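Local structure of ileal bile acid-binding protein (Danio rerio, 3ELZ) at residues E19-L24 / A125-T130; G110-T115 / R129-V134. The protein probably binds bile acids and fatty acids inside the cell and carries them in the cavity of a small beta-barrel. One frame throughout, in Å; residues are numbered along the deposited sequence.

How the interactions relate
Interactions 1 and 2 both use strand 124-133, meet at R129 and T130, and are each partly buried. Interaction 1 sets a helix against the cavity-facing side of the strand's first half, so its chemistry is apolar: a phenyl ring, two leucines and an alanine, with no hydrogen bond between the segments. Interaction 2 joins the second half edge to edge with strand 111-119, and backbone hydrogen bonds dominate, backed by a weak ion pair and bridging water. R129 connects the two, reaching cholic acid and E114. On the face with V113 and T130, V128 CG1 lies 3.8 Å from V113 CG1, so side chains of the two interactions pack together there.

Interaction 1. Residues E19-L24 / A125-T130; sequences EPFCKL and AVLVRT. With CHD (cholic acid), chain E.
Helix 19-24 crosses over strand 125-130 at 129° between their chain directions, its axis 7.0 Å from that of the strand at the closest approach, and the backbones come nearest at F21 and A125. The small A125 suits this place, where the main chains come nearest: its CB lies 3.7 Å from F21 CA and also meets P20 O. L24, one helical turn after P20, brings CD1 to A125 CB at 3.9 Å. From F21 the ring extends along the strand to L127; with CG anti to the backbone N (chi1 -176°), it stands over that side chain, and the two cross at about a right angle. L127 CB sits under one face, 4.1 Å from the ring centroid and 26° off its normal, a CH-pi contact, while CD1 of L127 reaches F21 CD2 at 3.6 Å. The A125 carbonyl oxygen lies in the ring plane at its edge, 3.7 Å from F21 CD1. This helix is part of the helical lid of the fatty-acid-binding protein fold, resting on the barrel strand that pairs with strands 8-16 and 111-119; F21 also touches S116 and A118 of the latter. Inside lies a bound cholic acid, its C3 approaching F21 CE2 obliquely and its O3 hydroxyl 3.5 Å from L127 CD1. Farther along the strand, R129 bends at chi3 and offers NH2 to O7 of the cholic acid in a weak hydrogen bond of 3.3 Å, with O7 at the guanidinium edge and O3 over one of its faces. The ligand is also hydrogen-bonded to Y18 OH.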
ATOM      1  N   GLU A  19       4.175  11.832   8.074  1.00 30.96           N
ATOM      2  CA  GLU A  19       5.443  12.303   8.636  1.00 31.41           C
ATOM      3  C   GLU A  19       6.010  11.387   9.735  1.00 31.13           C
ATOM      4  O   GLU A  19       7.181  11.011   9.669  1.00 30.82           O
ATOM      5  CB  GLU A  19       5.286  13.732   9.185  1.00 31.64           C
ATOM      6  CG  GLU A  19       3.923  14.373   8.903  1.00 33.14           C
ATOM      7  CD  GLU A  19       3.957  15.339   7.761  1.00 34.86           C
ATOM      8  OE1 GLU A  19       4.987  16.018   7.610  1.00 37.35           O
ATOM      9  OE2 GLU A  19       2.956  15.435   7.018  1.00 35.65           O
ATOM     10  N   PRO A  20       5.199  11.054  10.767  1.00 30.97           N
ATOM     11  CA  PRO A  20       5.648  10.103  11.790  1.00 30.72           C
ATOM     12  C   PRO A  20       5.981   8.711  11.259  1.00 30.60           C
ATOM     13  O   PRO A  20       6.929   8.090  11.730  1.00 30.25           O
ATOM     14  CB  PRO A  20       4.448  10.031  12.746  1.00 30.82           C
ATOM     15  CG  PRO A  20       3.726  11.305  12.549  1.00 30.70           C
ATOM     16  CD  PRO A  20       3.856  11.575  11.086  1.00 31.01           C
ATOM     17  N   PHE A  21       5.200   8.220  10.300  1.00 31.04           N
ATOM     18  CA  PHE A  21       5.451   6.916   9.688  1.00 31.65           C
ATOM     19  C   PHE A  21       6.796   6.910   8.954  1.00 32.19           C
ATOM     20  O   PHE A  21       7.598   5.981   9.132  1.00 32.57           O
ATOM     21  CB  PHE A  21       4.296   6.532   8.757  1.00 31.54           C
ATOM     22  CG  PHE A  21       4.411   5.156   8.156  1.00 31.95           C
ATOM     23  CD1 PHE A  21       3.851   4.056   8.792  1.00 31.92           C
ATOM     24  CD2 PHE A  21       5.058   4.963   6.929  1.00 33.36           C
ATOM     25  CE1 PHE A  21       3.944   2.780   8.229  1.00 32.20           C
ATOM     26  CE2 PHE A  21       5.157   3.692   6.360  1.00 33.08           C
ATOM     27  CZ  PHE A  21       4.599   2.599   7.014  1.00 32.52           C
ATOM     28  N   CYS A  22       7.035   7.950   8.151  1.00 32.24           N
ATOM     29  CA  CYS A  22       8.275   8.088   7.376  1.00 32.78           C
ATOM     30  C   CYS A  22       9.513   8.230   8.270  1.00 33.12           C
ATOM     31  O   CYS A  22      10.557   7.645   7.976  1.00 33.08           O
ATOM     32  CB  CYS A  22       8.185   9.261   6.391  1.00 32.45           C
ATOM     33  SG  CYS A  22       7.087   9.001   4.969  1.00 32.20           S
ATOM     34  N   LYS A  23       9.390   8.993   9.356  1.00 33.58           N
ATOM     35  CA  LYS A  23      10.460   9.099  10.351  1.00 34.67           C
ATOM     36  C   LYS A  23      10.800   7.732  10.943  1.00 35.09           C
ATOM     37  O   LYS A  23      11.962   7.327  10.945  1.00 35.46           O
ATOM     38  CB  LYS A  23      10.103  10.084  11.476  1.00 34.57           C
ATOM     39  CG  LYS A  23      10.038  11.537  11.039  1.00 35.13           C
ATOM     40  CD  LYS A  23      10.582  12.457  12.112  1.00 36.26           C
ATOM     41  CE  LYS A  23      10.805  13.851  11.562  1.00 36.39           C
ATOM     42  NZ  LYS A  23      11.904  14.562  12.283  1.00 37.06           N
ATOM     43  N   LEU A  24       9.780   7.021  11.416  1.00 35.47           N
ATOM     44  CA  LEU A  24       9.967   5.720  12.047  1.00 36.19           C
ATOM     45  C   LEU A  24      10.754   4.751  11.162  1.00 36.47           C
ATOM     46  O   LEU A  24      11.684   4.099  11.636  1.00 36.71           O
ATOM     47  CB  LEU A  24       8.620   5.121  12.486  1.00 36.18           C
ATOM     48  CG  LEU A  24       8.667   3.890  13.400  1.00 36.41           C
ATOM     49  CD1 LEU A  24       7.693   3.989  14.562  1.00 36.16           C
ATOM     50  CD2 LEU A  24       8.408   2.642  12.591  1.00 38.02           C
ATOM     51  N   ALA A 125       4.032   3.540  14.394  1.00 31.25           N
ATOM     52  CA  ALA A 125       3.405   4.617  13.632  1.00 30.34           C
ATOM     53  C   ALA A 125       2.370   4.055  12.646  1.00 30.09           C
ATOM     54  O   ALA A 125       2.548   2.966  12.087  1.00 29.48           O
ATOM     55  CB  ALA A 125       4.459   5.423  12.888  1.00 29.91           C
ATOM     56  N   VAL A 126       1.294   4.810  12.435  1.00 29.99           N
ATOM     57  CA  VAL A 126       0.231   4.420  11.503  1.00 29.62           C
ATOM     58  C   VAL A 126       0.086   5.485  10.406  1.00 30.59           C
ATOM     59  O   VAL A 126       0.003   6.677  10.696  1.00 30.50           O
ATOM     60  CB  VAL A 126      -1.129   4.181  12.240  1.00 29.38           C
ATOM     61  CG1 VAL A 126      -2.234   3.759  11.265  1.00 28.36           C
ATOM     62  CG2 VAL A 126      -0.977   3.136  13.353  1.00 27.23           C
ATOM     63  N   LEU A 127       0.087   5.040   9.152  1.00 31.35           N
ATOM     64  CA  LEU A 127      -0.217   5.885   8.006  1.00 32.40           C
ATOM     65  C   LEU A 127      -1.529   5.396   7.396  1.00 32.44           C
ATOM     66  O   LEU A 127      -1.694   4.198   7.165  1.00 32.18           O
ATOM     67  CB  LEU A 127       0.909   5.802   6.954  1.00 32.82           C
ATOM     68  CG  LEU A 127       1.067   6.940   5.926  1.00 34.29           C
ATOM     69  CD1 LEU A 127       2.468   6.966   5.341  1.00 36.49           C
ATOM     70  CD2 LEU A 127       0.052   6.847   4.796  1.00 36.33           C
ATOM     71  N   VAL A 128      -2.458   6.323   7.155  1.00 32.72           N
ATOM     72  CA  VAL A 128      -3.689   6.028   6.420  1.00 32.53           C
ATOM     73  C   VAL A 128      -3.702   6.808   5.115  1.00 32.79           C
ATOM     74  O   VAL A 128      -3.753   8.043   5.103  1.00 33.10           O
ATOM     75  CB  VAL A 128      -4.980   6.342   7.239  1.00 32.81           C
ATOM     76  CG1 VAL A 128      -6.238   6.035   6.407  1.00 32.88           C
ATOM     77  CG2 VAL A 128      -5.013   5.559   8.524  1.00 31.85           C
ATOM     78  N   ARG A 129      -3.654   6.074   4.013  1.00 32.75           N
ATOM     79  CA  ARG A 129      -3.645   6.666   2.693  1.00 32.89           C
ATOM     80  C   ARG A 129      -5.012   6.422   2.054  1.00 32.52           C
ATOM     81  O   ARG A 129      -5.487   5.289   1.993  1.00 32.67           O
ATOM     82  CB  ARG A 129      -2.510   6.050   1.876  1.00 33.28           C
ATOM     83  CG  ARG A 129      -2.249   6.709   0.546  1.00 35.28           C
ATOM     84  CD  ARG A 129      -1.624   5.695  -0.388  1.00 38.24           C
ATOM     85  NE  ARG A 129      -0.219   5.940  -0.650  1.00 39.54           N
ATOM     86  CZ  ARG A 129       0.633   5.021  -1.094  1.00 39.91           C
ATOM     87  NH1 ARG A 129       0.231   3.772  -1.310  1.00 37.56           N
ATOM     88  NH2 ARG A 129       1.895   5.363  -1.322  1.00 40.62           N
ATOM     89  N   THR A 130      -5.671   7.490   1.628  1.00 32.48           N
ATOM     90  CA  THR A 130      -6.991   7.363   1.004  1.00 32.17           C
ATOM     91  C   THR A 130      -6.928   7.763  -0.473  1.00 32.42           C
ATOM     92  O   THR A 130      -6.332   8.783  -0.824  1.00 32.29           O
ATOM     93  CB  THR A 130      -8.063   8.172   1.765  1.00 32.25           C
ATOM     94  OG1 THR A 130      -7.946   7.917   3.177  1.00 31.29           O
ATOM     95  CG2 THR A 130      -9.483   7.807   1.282  1.00 31.28           C
TER
HETATM   96  C1  CHD E 151       6.786   5.520   2.607  1.00 35.98           C
HETATM   97  C2  CHD E 151       5.296   5.846   2.782  1.00 36.14           C
HETATM   98  C3  CHD E 151       4.443   4.641   2.375  1.00 36.70           C
HETATM   99  O3  CHD E 151       3.075   4.971   2.519  1.00 37.23           O
HETATM  100  C4  CHD E 151       4.705   4.315   0.900  1.00 36.55           C
HETATM  101  C5  CHD E 151       6.207   3.979   0.683  1.00 36.06           C
HETATM  102  C6  CHD E 151       6.469   3.556  -0.804  1.00 34.90           C
HETATM  103  C7  CHD E 151       6.474   4.756  -1.776  1.00 35.32           C
HETATM  104  O7  CHD E 151       5.125   5.230  -2.043  1.00 34.84           O
HETATM  105  C8  CHD E 151       7.421   5.885  -1.283  1.00 35.04           C
HETATM  106  C9  CHD E 151       7.144   6.307   0.189  1.00 35.94           C
HETATM  107  C10 CHD E 151       7.175   5.097   1.179  1.00 35.85           C
HETATM  108  C11 CHD E 151       8.021   7.502   0.659  1.00 36.33           C
HETATM  109  C12 CHD E 151       8.072   8.659  -0.367  1.00 37.17           C
HETATM  110  O12 CHD E 151       6.815   9.363  -0.357  1.00 39.63           O
HETATM  111  C13 CHD E 151       8.433   8.174  -1.791  1.00 35.80           C
HETATM  112  C14 CHD E 151       7.410   7.124  -2.210  1.00 35.66           C
HETATM  113  C15 CHD E 151       7.779   6.897  -3.681  1.00 35.06           C
HETATM  114  C16 CHD E 151       7.932   8.338  -4.186  1.00 34.83           C
HETATM  115  C17 CHD E 151       8.107   9.209  -2.916  1.00 36.45           C
HETATM  116  C18 CHD E 151       9.893   7.646  -1.851  1.00 35.50           C
HETATM  117  C19 CHD E 151       8.584   4.493   1.252  1.00 36.01           C
HETATM  118  C20 CHD E 151       9.130  10.350  -3.157  1.00 37.06           C
HETATM  119  C21 CHD E 151       9.501  11.133  -1.880  1.00 37.13           C
HETATM  120  C22 CHD E 151       8.593  11.312  -4.223  1.00 38.06           C
HETATM  121  C23 CHD E 151       9.722  11.855  -5.088  1.00 39.69           C
HETATM  122  O25 CHD E 151      10.054  13.209  -7.009  1.00 41.84           O
HETATM  123  C24 CHD E 151       9.233  12.876  -6.121  1.00 41.53           C
HETATM  124  O26 CHD E 151       8.059  13.297  -6.006  1.00 42.62           O

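Interaction 2. Residues G110-T115 / R129-V134; sequences GKLVET and RTSKKV
L112 O is gripped by S131 N at 2.8 Å and by a water at 3.0 Å, while T130 CA approaches it in a CA-H...O contact. It belongs to the antiparallel hairpin of strands 111-119 and 124-133 in the beta-barrel of the fatty-acid-binding proteins. L112 and S131 form one hydrogen-bonded pair, E114 and R129 the next, and V113 with T130 is the non-hydrogen-bonded pair between them. In the second pair, E114 N to R129 O is nearly straight, with 178° at the hydrogen.

E114 and R129 run side by side toward the interior, their carboxylate and guanidinium planes 42° apart. E114 OE1 makes a long, weak salt bridge of 3.4 Å to R129 NH1; the opposite charges would partly offset each other beside the ligand. L112 and S131 share this face, their CB atoms 3.9 Å apart. On the other face, T130 turns CG2 anti to its own nitrogen and against K111 CB and CD; the extended lysine continues to a salt bridge with E13. At the open end of the hairpin, a second water donates to G110 O at 3.1 Å and accepts from K133 N at 3.2 Å.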
ATOM      1  N   GLY A 110     -16.717   4.047  -0.552  1.00 35.75           N
ATOM      2  CA  GLY A 110     -16.402   4.065  -1.982  1.00 35.25           C
ATOM      3  C   GLY A 110     -14.949   4.361  -2.309  1.00 35.04           C
ATOM      4  O   GLY A 110     -14.583   4.471  -3.481  1.00 35.12           O
ATOM      5  N   LYS A 111     -14.120   4.468  -1.273  1.00 34.66           N
ATOM      6  CA  LYS A 111     -12.718   4.869  -1.406  1.00 34.25           C
ATOM      7  C   LYS A 111     -11.729   3.758  -1.053  1.00 33.84           C
ATOM      8  O   LYS A 111     -12.014   2.916  -0.201  1.00 33.52           O
ATOM      9  CB  LYS A 111     -12.454   6.107  -0.546  1.00 34.46           C
ATOM     10  CG  LYS A 111     -13.182   7.352  -1.059  1.00 34.78           C
ATOM     11  CD  LYS A 111     -13.071   8.531  -0.115  1.00 35.56           C
ATOM     12  CE  LYS A 111     -13.704   9.766  -0.753  1.00 37.09           C
ATOM     13  NZ  LYS A 111     -13.735  10.943   0.160  1.00 37.66           N
ATOM     14  N   LEU A 112     -10.574   3.766  -1.725  1.00 33.29           N
ATOM     15  CA  LEU A 112      -9.467   2.870  -1.404  1.00 32.73           C
ATOM     16  C   LEU A 112      -8.690   3.382  -0.183  1.00 32.66           C
ATOM     17  O   LEU A 112      -8.069   4.443  -0.230  1.00 31.90           O
ATOM     18  CB  LEU A 112      -8.527   2.719  -2.616  1.00 32.75           C
ATOM     19  CG  LEU A 112      -7.468   1.607  -2.611  1.00 32.28           C
ATOM     20  CD1 LEU A 112      -8.100   0.228  -2.827  1.00 32.11           C
ATOM     21  CD2 LEU A 112      -6.394   1.881  -3.659  1.00 32.46           C
ATOM     22  N   VAL A 113      -8.742   2.617   0.908  1.00 33.11           N
ATOM     23  CA  VAL A 113      -8.102   2.991   2.175  1.00 33.05           C
ATOM     24  C   VAL A 113      -6.973   1.995   2.481  1.00 33.28           C
ATOM     25  O   VAL A 113      -7.216   0.796   2.644  1.00 33.02           O
ATOM     26  CB  VAL A 113      -9.145   3.078   3.347  1.00 33.24           C
ATOM     27  CG1 VAL A 113      -8.502   3.563   4.649  1.00 33.44           C
ATOM     28  CG2 VAL A 113     -10.312   3.994   2.975  1.00 32.93           C
ATOM     29  N   GLU A 114      -5.741   2.512   2.505  1.00 33.03           N
ATOM     30  CA  GLU A 114      -4.545   1.755   2.805  1.00 33.34           C
ATOM     31  C   GLU A 114      -4.001   2.173   4.180  1.00 32.96           C
ATOM     32  O   GLU A 114      -3.511   3.294   4.348  1.00 32.66           O
ATOM     33  CB  GLU A 114      -3.472   2.008   1.731  1.00 33.11           C
ATOM     34  CG  GLU A 114      -3.836   1.521   0.332  1.00 34.50           C
ATOM     35  CD  GLU A 114      -2.955   2.116  -0.772  1.00 35.47           C
ATOM     36  OE1 GLU A 114      -2.120   1.375  -1.343  1.00 39.59           O
ATOM     37  OE2 GLU A 114      -3.094   3.318  -1.078  1.00 35.97           O
ATOM     38  N   THR A 115      -4.084   1.265   5.149  1.00 32.46           N
ATOM     39  CA  THR A 115      -3.571   1.510   6.501  1.00 32.54           C
ATOM     40  C   THR A 115      -2.319   0.671   6.740  1.00 32.69           C
ATOM     41  O   THR A 115      -2.384  -0.572   6.760  1.00 32.83           O
ATOM     42  CB  THR A 115      -4.642   1.187   7.572  1.00 32.28           C
ATOM     43  OG1 THR A 115      -5.880   1.802   7.197  1.00 32.92           O
ATOM     44  CG2 THR A 115      -4.222   1.662   8.962  1.00 31.34           C
ATOM     45  N   ARG A 129      -3.654   6.074   4.013  1.00 32.75           N
ATOM     46  CA  ARG A 129      -3.645   6.666   2.693  1.00 32.89           C
ATOM     47  C   ARG A 129      -5.012   6.422   2.054  1.00 32.52           C
ATOM     48  O   ARG A 129      -5.487   5.289   1.993  1.00 32.67           O
ATOM     49  CB  ARG A 129      -2.510   6.050   1.876  1.00 33.28           C
ATOM     50  CG  ARG A 129      -2.249   6.709   0.546  1.00 35.28           C
ATOM     51  CD  ARG A 129      -1.624   5.695  -0.388  1.00 38.24           C
ATOM     52  NE  ARG A 129      -0.219   5.940  -0.650  1.00 39.54           N
ATOM     53  CZ  ARG A 129       0.633   5.021  -1.094  1.00 39.91           C
ATOM     54  NH1 ARG A 129       0.231   3.772  -1.310  1.00 37.56           N
ATOM     55  NH2 ARG A 129       1.895   5.363  -1.322  1.00 40.62           N
ATOM     56  N   THR A 130      -5.671   7.490   1.628  1.00 32.48           N
ATOM     57  CA  THR A 130      -6.991   7.363   1.004  1.00 32.17           C
ATOM     58  C   THR A 130      -6.928   7.763  -0.473  1.00 32.42           C
ATOM     59  O   THR A 130      -6.332   8.783  -0.824  1.00 32.29           O
ATOM     60  CB  THR A 130      -8.063   8.172   1.765  1.00 32.25           C
ATOM     61  OG1 THR A 130      -7.946   7.917   3.177  1.00 31.29           O
ATOM     62  CG2 THR A 130      -9.483   7.807   1.282  1.00 31.28           C
ATOM     63  N   SER A 131      -7.529   6.940  -1.331  1.00 32.51           N
ATOM     64  CA  SER A 131      -7.506   7.172  -2.775  1.00 32.89           C
ATOM     65  C   SER A 131      -8.916   7.193  -3.345  1.00 32.88           C
ATOM     66  O   SER A 131      -9.732   6.327  -3.028  1.00 33.07           O
ATOM     67  CB  SER A 131      -6.683   6.094  -3.507  1.00 32.67           C
ATOM     68  OG  SER A 131      -5.290   6.221  -3.269  1.00 34.15           O
ATOM     69  N   LYS A 132      -9.188   8.176  -4.193  1.00 33.04           N
ATOM     70  CA  LYS A 132     -10.472   8.259  -4.878  1.00 33.72           C
ATOM     71  C   LYS A 132     -10.415   7.591  -6.246  1.00 33.71           C
ATOM     72  O   LYS A 132      -9.371   7.579  -6.901  1.00 34.01           O
ATOM     73  CB  LYS A 132     -10.968   9.708  -4.987  1.00 33.38           C
ATOM     74  CG  LYS A 132     -10.071  10.652  -5.778  1.00 34.02           C
ATOM     75  CD  LYS A 132     -10.730  12.017  -5.940  1.00 34.40           C
ATOM     76  CE  LYS A 132      -9.844  12.982  -6.709  1.00 35.51           C
ATOM     77  NZ  LYS A 132      -9.989  12.845  -8.190  1.00 37.84           N
ATOM     78  N   LYS A 133     -11.545   7.027  -6.656  1.00 34.05           N
ATOM     79  CA  LYS A 133     -11.697   6.426  -7.971  1.00 34.42           C
ATOM     80  C   LYS A 133     -11.528   7.486  -9.061  1.00 34.40           C
ATOM     81  O   LYS A 133     -12.095   8.571  -8.971  1.00 34.36           O
ATOM     82  CB  LYS A 133     -13.083   5.771  -8.078  1.00 34.52           C
ATOM     83  CG  LYS A 133     -13.261   4.794  -9.238  1.00 35.33           C
ATOM     84  CD  LYS A 133     -12.401   3.535  -9.065  1.00 35.93           C
ATOM     85  CE  LYS A 133     -12.912   2.378  -9.915  1.00 36.88           C
ATOM     86  NZ  LYS A 133     -12.884   2.652 -11.387  1.00 36.98           N
ATOM     87  N   VAL A 134     -10.722   7.178 -10.071  1.00 34.64           N
ATOM     88  CA  VAL A 134     -10.613   8.042 -11.254  1.00 34.98           C
ATOM     89  C   VAL A 134     -11.191   7.345 -12.489  1.00 35.16           C
ATOM     90  O   VAL A 134     -10.780   6.244 -12.857  1.00 35.53           O
ATOM     91  CB  VAL A 134      -9.152   8.583 -11.494  1.00 35.06           C
ATOM     92  CG1 VAL A 134      -8.098   7.543 -11.156  1.00 34.98           C
ATOM     93  CG2 VAL A 134      -8.966   9.126 -12.920  1.00 34.46           C
TER
HETATM   94  O   HOH W   1     -13.981   7.271  -4.671  1.00 34.92           O
HETATM   95  O   HOH W   2      -5.153   4.647  -1.069  1.00 23.81           O